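Local coordinates for amidase, hydantoinase/carbamoylase family (Burkholderia vietnamiensis, PDB 5I4M), which probably hydrolyses N-carbamoyl-L-amino acids as a zinc-dependent, dimeric member of the M20 peptidase family, at residues V266-H277 with K318-R329. Numbering follows the deposited sequence.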
loop_
_atom_site.group_PDB
_atom_site.type_symbol
_atom_site.label_atom_id
_atom_site.label_comp_id
_atom_site.label_asym_id
_atom_site.label_seq_id
_atom_site.Cartn_x
_atom_site.Cartn_y
_atom_site.Cartn_z
ATOM N N VAL A 266 15.484 -0.281 -4.726
ATOM C CA VAL A 266 15.362 0.774 -5.730
ATOM C C VAL A 266 15.006 2.101 -5.072
ATOM O O VAL A 266 15.445 3.162 -5.530
ATOM C CB VAL A 266 14.342 0.388 -6.816
ATOM C CG1 VAL A 266 14.193 1.518 -7.838
ATOM C CG2 VAL A 266 14.789 -0.897 -7.531
ATOM N N VAL A 267 14.221 2.077 -3.993
ATOM C CA VAL A 267 13.957 3.320 -3.265
ATOM C C VAL A 267 15.271 3.959 -2.833
ATOM O O VAL A 267 15.476 5.173 -2.984
ATOM C CB VAL A 267 13.031 3.055 -2.063
ATOM C CG1 VAL A 267 12.971 4.284 -1.139
ATOM C CG2 VAL A 267 11.620 2.690 -2.535
ATOM N N ASP A 268 16.191 3.142 -2.317
ATOM C CA ASP A 268 17.500 3.638 -1.900
ATOM C C ASP A 268 18.318 4.099 -3.101
ATOM O O ASP A 268 18.975 5.147 -3.048
ATOM C CB ASP A 268 18.234 2.539 -1.128
ATOM C CG ASP A 268 19.147 3.078 -0.041
ATOM O OD1 ASP A 268 19.022 4.262 0.333
ATOM O OD2 ASP A 268 19.982 2.295 0.459
ATOM N N LEU A 269 18.282 3.334 -4.193
ATOM C CA LEU A 269 18.990 3.729 -5.407
ATOM C C LEU A 269 18.466 5.053 -5.957
ATOM O O LEU A 269 19.247 5.916 -6.375
ATOM C CB LEU A 269 18.862 2.627 -6.461
ATOM C CG LEU A 269 19.322 2.986 -7.877
ATOM C CD1 LEU A 269 20.815 3.188 -7.906
ATOM C CD2 LEU A 269 18.889 1.909 -8.867
ATOM N N VAL A 270 17.145 5.221 -5.981
ATOM C CA VAL A 270 16.552 6.460 -6.484
ATOM C C VAL A 270 17.057 7.652 -5.685
ATOM O O VAL A 270 17.434 8.687 -6.249
ATOM C CB VAL A 270 15.018 6.363 -6.450
ATOM C CG1 VAL A 270 14.362 7.751 -6.533
ATOM C CG2 VAL A 270 14.538 5.465 -7.572
ATOM N N ASN A 271 17.077 7.521 -4.356
ATOM C CA ASN A 271 17.612 8.589 -3.518
ATOM C C ASN A 271 19.077 8.839 -3.842
ATOM O O ASN A 271 19.506 9.989 -4.003
ATOM C CB ASN A 271 17.430 8.231 -2.045
ATOM C CG ASN A 271 17.931 9.320 -1.109
ATOM O OD1 ASN A 271 17.256 10.333 -0.886
ATOM N ND2 ASN A 271 19.107 9.111 -0.547
ATOM N N ARG A 272 19.857 7.765 -3.980
ATOM C CA ARG A 272 21.267 7.927 -4.311
ATOM C C ARG A 272 21.437 8.681 -5.625
ATOM O O ARG A 272 22.288 9.574 -5.740
ATOM C CB ARG A 272 21.932 6.553 -4.384
ATOM C CG ARG A 272 23.424 6.582 -4.547
ATOM C CD ARG A 272 24.070 6.959 -3.241
ATOM N NE ARG A 272 24.469 8.360 -3.195
ATOM C CZ ARG A 272 24.608 9.052 -2.069
ATOM N NH1 ARG A 272 24.986 10.322 -2.114
ATOM N NH2 ARG A 272 24.350 8.478 -0.898
ATOM N N ILE A 273 20.630 8.338 -6.629
ATOM C CA ILE A 273 20.722 9.020 -7.920
ATOM C C ILE A 273 20.390 10.499 -7.767
ATOM O O ILE A 273 21.060 11.364 -8.344
ATOM C CB ILE A 273 19.816 8.318 -8.947
ATOM C CG1 ILE A 273 20.431 6.963 -9.299
ATOM C CG2 ILE A 273 19.601 9.202 -10.187
ATOM C CD1 ILE A 273 19.571 6.085 -10.196
ATOM N N GLY A 274 19.369 10.819 -6.971
ATOM C CA GLY A 274 19.100 12.221 -6.677
ATOM C C GLY A 274 20.310 12.921 -6.081
ATOM O O GLY A 274 20.733 13.984 -6.547
ATOM N N LEU A 275 20.911 12.311 -5.061
ATOM C CA LEU A 275 22.037 12.952 -4.398
ATOM C C LEU A 275 23.279 12.979 -5.286
ATOM O O LEU A 275 24.125 13.870 -5.138
ATOM C CB LEU A 275 22.326 12.240 -3.079
ATOM C CG LEU A 275 21.214 12.304 -2.039
ATOM C CD1 LEU A 275 21.569 11.425 -0.841
ATOM C CD2 LEU A 275 21.004 13.748 -1.601
ATOM N N ASP A 276 23.408 12.028 -6.213
ATOM C CA ASP A 276 24.583 12.008 -7.079
ATOM C C ASP A 276 24.556 13.114 -8.124
ATOM O O ASP A 276 25.555 13.311 -8.824
ATOM C CB ASP A 276 24.713 10.655 -7.780
ATOM C CG ASP A 276 25.305 9.575 -6.882
ATOM O OD1 ASP A 276 25.831 9.900 -5.796
ATOM O OD2 ASP A 276 25.255 8.392 -7.275
ATOM N N HIS A 277 23.444 13.823 -8.262
ATOM C CA HIS A 277 23.314 14.898 -9.236
ATOM C C HIS A 277 22.929 16.184 -8.526
ATOM O O HIS A 277 22.107 16.971 -8.995
ATOM C CB HIS A 277 22.329 14.495 -10.331
ATOM C CG HIS A 277 22.752 13.247 -11.041
ATOM N ND1 HIS A 277 22.396 11.987 -10.608
ATOM C CD2 HIS A 277 23.591 13.061 -12.089
ATOM C CE1 HIS A 277 22.955 11.079 -11.388
ATOM N NE2 HIS A 277 23.690 11.704 -12.293
ATOM N N LYS A 318 21.037 11.292 -17.872
ATOM C CA LYS A 318 21.999 10.483 -17.121
ATOM C C LYS A 318 21.331 9.789 -15.944
ATOM O O LYS A 318 21.623 8.623 -15.640
ATOM C CB LYS A 318 23.140 11.383 -16.637
ATOM C CG LYS A 318 24.227 10.730 -15.789
ATOM C CD LYS A 318 25.236 11.804 -15.344
ATOM C CE LYS A 318 26.425 11.225 -14.579
ATOM N NZ LYS A 318 26.021 10.398 -13.398
ATOM N N MET A 319 20.431 10.494 -15.262
ATOM C CA MET A 319 19.693 9.877 -14.168
ATOM C C MET A 319 18.833 8.728 -14.683
ATOM O O MET A 319 18.794 7.651 -14.074
ATOM C CB MET A 319 18.838 10.933 -13.462
ATOM C CG MET A 319 19.645 12.079 -12.837
ATOM S SD MET A 319 18.635 13.488 -12.329
ATOM C CE MET A 319 17.699 12.792 -10.953
ATOM N N ASP A 320 18.134 8.949 -15.799
ATOM C CA ASP A 320 17.353 7.902 -16.452
ATOM C C ASP A 320 18.188 6.651 -16.701
ATOM O O ASP A 320 17.779 5.534 -16.353
ATOM C CB ASP A 320 16.785 8.434 -17.771
ATOM C CG ASP A 320 16.159 7.342 -18.628
ATOM O OD1 ASP A 320 15.043 6.886 -18.307
ATOM O OD2 ASP A 320 16.774 6.947 -19.637
ATOM N N ALA A 321 19.369 6.819 -17.306
ATOM C CA ALA A 321 20.188 5.657 -17.639
ATOM C C ALA A 321 20.658 4.944 -16.377
ATOM O O ALA A 321 20.717 3.708 -16.338
ATOM C CB ALA A 321 21.378 6.079 -18.508
ATOM N N ALA A 322 20.959 5.710 -15.324
ATOM C CA ALA A 322 21.408 5.119 -14.067
ATOM C C ALA A 322 20.296 4.330 -13.403
ATOM O O ALA A 322 20.543 3.261 -12.833
ATOM C CB ALA A 322 21.927 6.207 -13.124
ATOM N N LEU A 323 19.064 4.843 -13.455
ATOM C CA LEU A 323 17.937 4.083 -12.920
ATOM C C LEU A 323 17.761 2.765 -13.668
ATOM O O LEU A 323 17.617 1.705 -13.051
ATOM C CB LEU A 323 16.654 4.908 -12.992
ATOM C CG LEU A 323 15.396 4.135 -12.568
ATOM C CD1 LEU A 323 15.374 3.949 -11.069
ATOM C CD2 LEU A 323 14.132 4.854 -13.038
ATOM N N ARG A 324 17.748 2.810 -15.006
ATOM C CA ARG A 324 17.467 1.590 -15.758
ATOM C C ARG A 324 18.546 0.543 -15.522
ATOM O O ARG A 324 18.249 -0.648 -15.374
ATOM C CB ARG A 324 17.329 1.905 -17.246
ATOM C CG ARG A 324 16.107 2.763 -17.546
ATOM C CD ARG A 324 16.119 3.234 -18.983
ATOM N NE ARG A 324 15.035 4.173 -19.262
ATOM C CZ ARG A 324 13.863 3.813 -19.763
ATOM N NH1 ARG A 324 13.624 2.535 -20.021
ATOM N NH2 ARG A 324 12.939 4.729 -20.009
ATOM N N ASP A 325 19.799 0.982 -15.451
ATOM C CA ASP A 325 20.903 0.070 -15.176
ATOM C C ASP A 325 20.807 -0.505 -13.768
ATOM O O ASP A 325 20.960 -1.718 -13.566
ATOM C CB ASP A 325 22.227 0.811 -15.365
ATOM C CG ASP A 325 23.425 -0.070 -15.117
ATOM O OD1 ASP A 325 23.591 -1.058 -15.859
ATOM O OD2 ASP A 325 24.206 0.232 -14.190
ATOM N N GLY A 326 20.553 0.353 -12.777
ATOM C CA GLY A 326 20.530 -0.116 -11.403
ATOM C C GLY A 326 19.339 -1.009 -11.119
ATOM O O GLY A 326 19.437 -1.959 -10.339
ATOM N N VAL A 327 18.194 -0.707 -11.735
ATOM C CA VAL A 327 17.011 -1.550 -11.568
ATOM C C VAL A 327 17.280 -2.941 -12.126
ATOM O O VAL A 327 16.928 -3.954 -11.507
ATOM C CB VAL A 327 15.794 -0.893 -12.245
ATOM C CG1 VAL A 327 14.676 -1.915 -12.485
ATOM C CG2 VAL A 327 15.280 0.289 -11.404
ATOM N N ALA A 328 17.908 -3.014 -13.305
ATOM C CA ALA A 328 18.229 -4.318 -13.881
ATOM C C ALA A 328 19.168 -5.100 -12.978
ATOM O O ALA A 328 19.016 -6.314 -12.812
ATOM C CB ALA A 328 18.856 -4.152 -15.264
ATOM N N ARG A 329 20.156 -4.424 -12.394
ATOM C CA ARG A 329 21.108 -5.125 -11.537
ATOM C C ARG A 329 20.421 -5.674 -10.295
ATOM O O ARG A 329 20.659 -6.822 -9.895
ATOM C CB ARG A 329 22.241 -4.182 -11.151
ATOM C CG ARG A 329 23.192 -4.766 -10.110
ATOM C CD ARG A 329 24.136 -3.695 -9.572
ATOM N NE ARG A 329 23.428 -2.447 -9.292
ATOM C CZ ARG A 329 22.747 -2.199 -8.174
ATOM N NH1 ARG A 329 22.679 -3.122 -7.217
ATOM N NH2 ARG A 329 22.132 -1.030 -8.016
HETATM O O HOH W 1 26.906 13.091 -11.636
#
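CD2 of Leu269 rests 3.6 Å from CA of Gly326, where the absence of a side chain lets the leucine reach the backbone. One turn on, the two branches of Ile273 part company: chi1 of -71° sends CG2 to CB of Met319 at 3.8 Å, while the longer CG1 arm puts CD1 3.5 Å from N of Leu323 and also against CB of Ala322. On the side facing strand 297-310, compact branched side chains fill in: CG1 of Val266 lies 3.9 Å from CG2 of Val327, and Val270 runs beside Leu323. Segments 266-276 and 318-329 run nearly antiparallel (153°); their parent helices, 259-276 and 313-334, cover one face of the sheet in the M20 dimerisation domain. Val266 and Val270 rest on Phe304 and Val306, Ile273 and Leu323 share Phe308, and the outer side of 266-277 packs on Met253 of the second subunit. A single hydrogen bond crosses the contact: Lys318 NZ donates to His277 NE2 at 2.9 Å, tilted 24° from the ring plane. Within 266-277, His277 ND1 donates to Ile273 O (2.7 Å), which fixes the imidazole's rotation and presents NE2 as acceptor. The ring also takes an apolar CH-pi contact, CG of Met319 lying over one face, 3.7 Å from the His277 centroid.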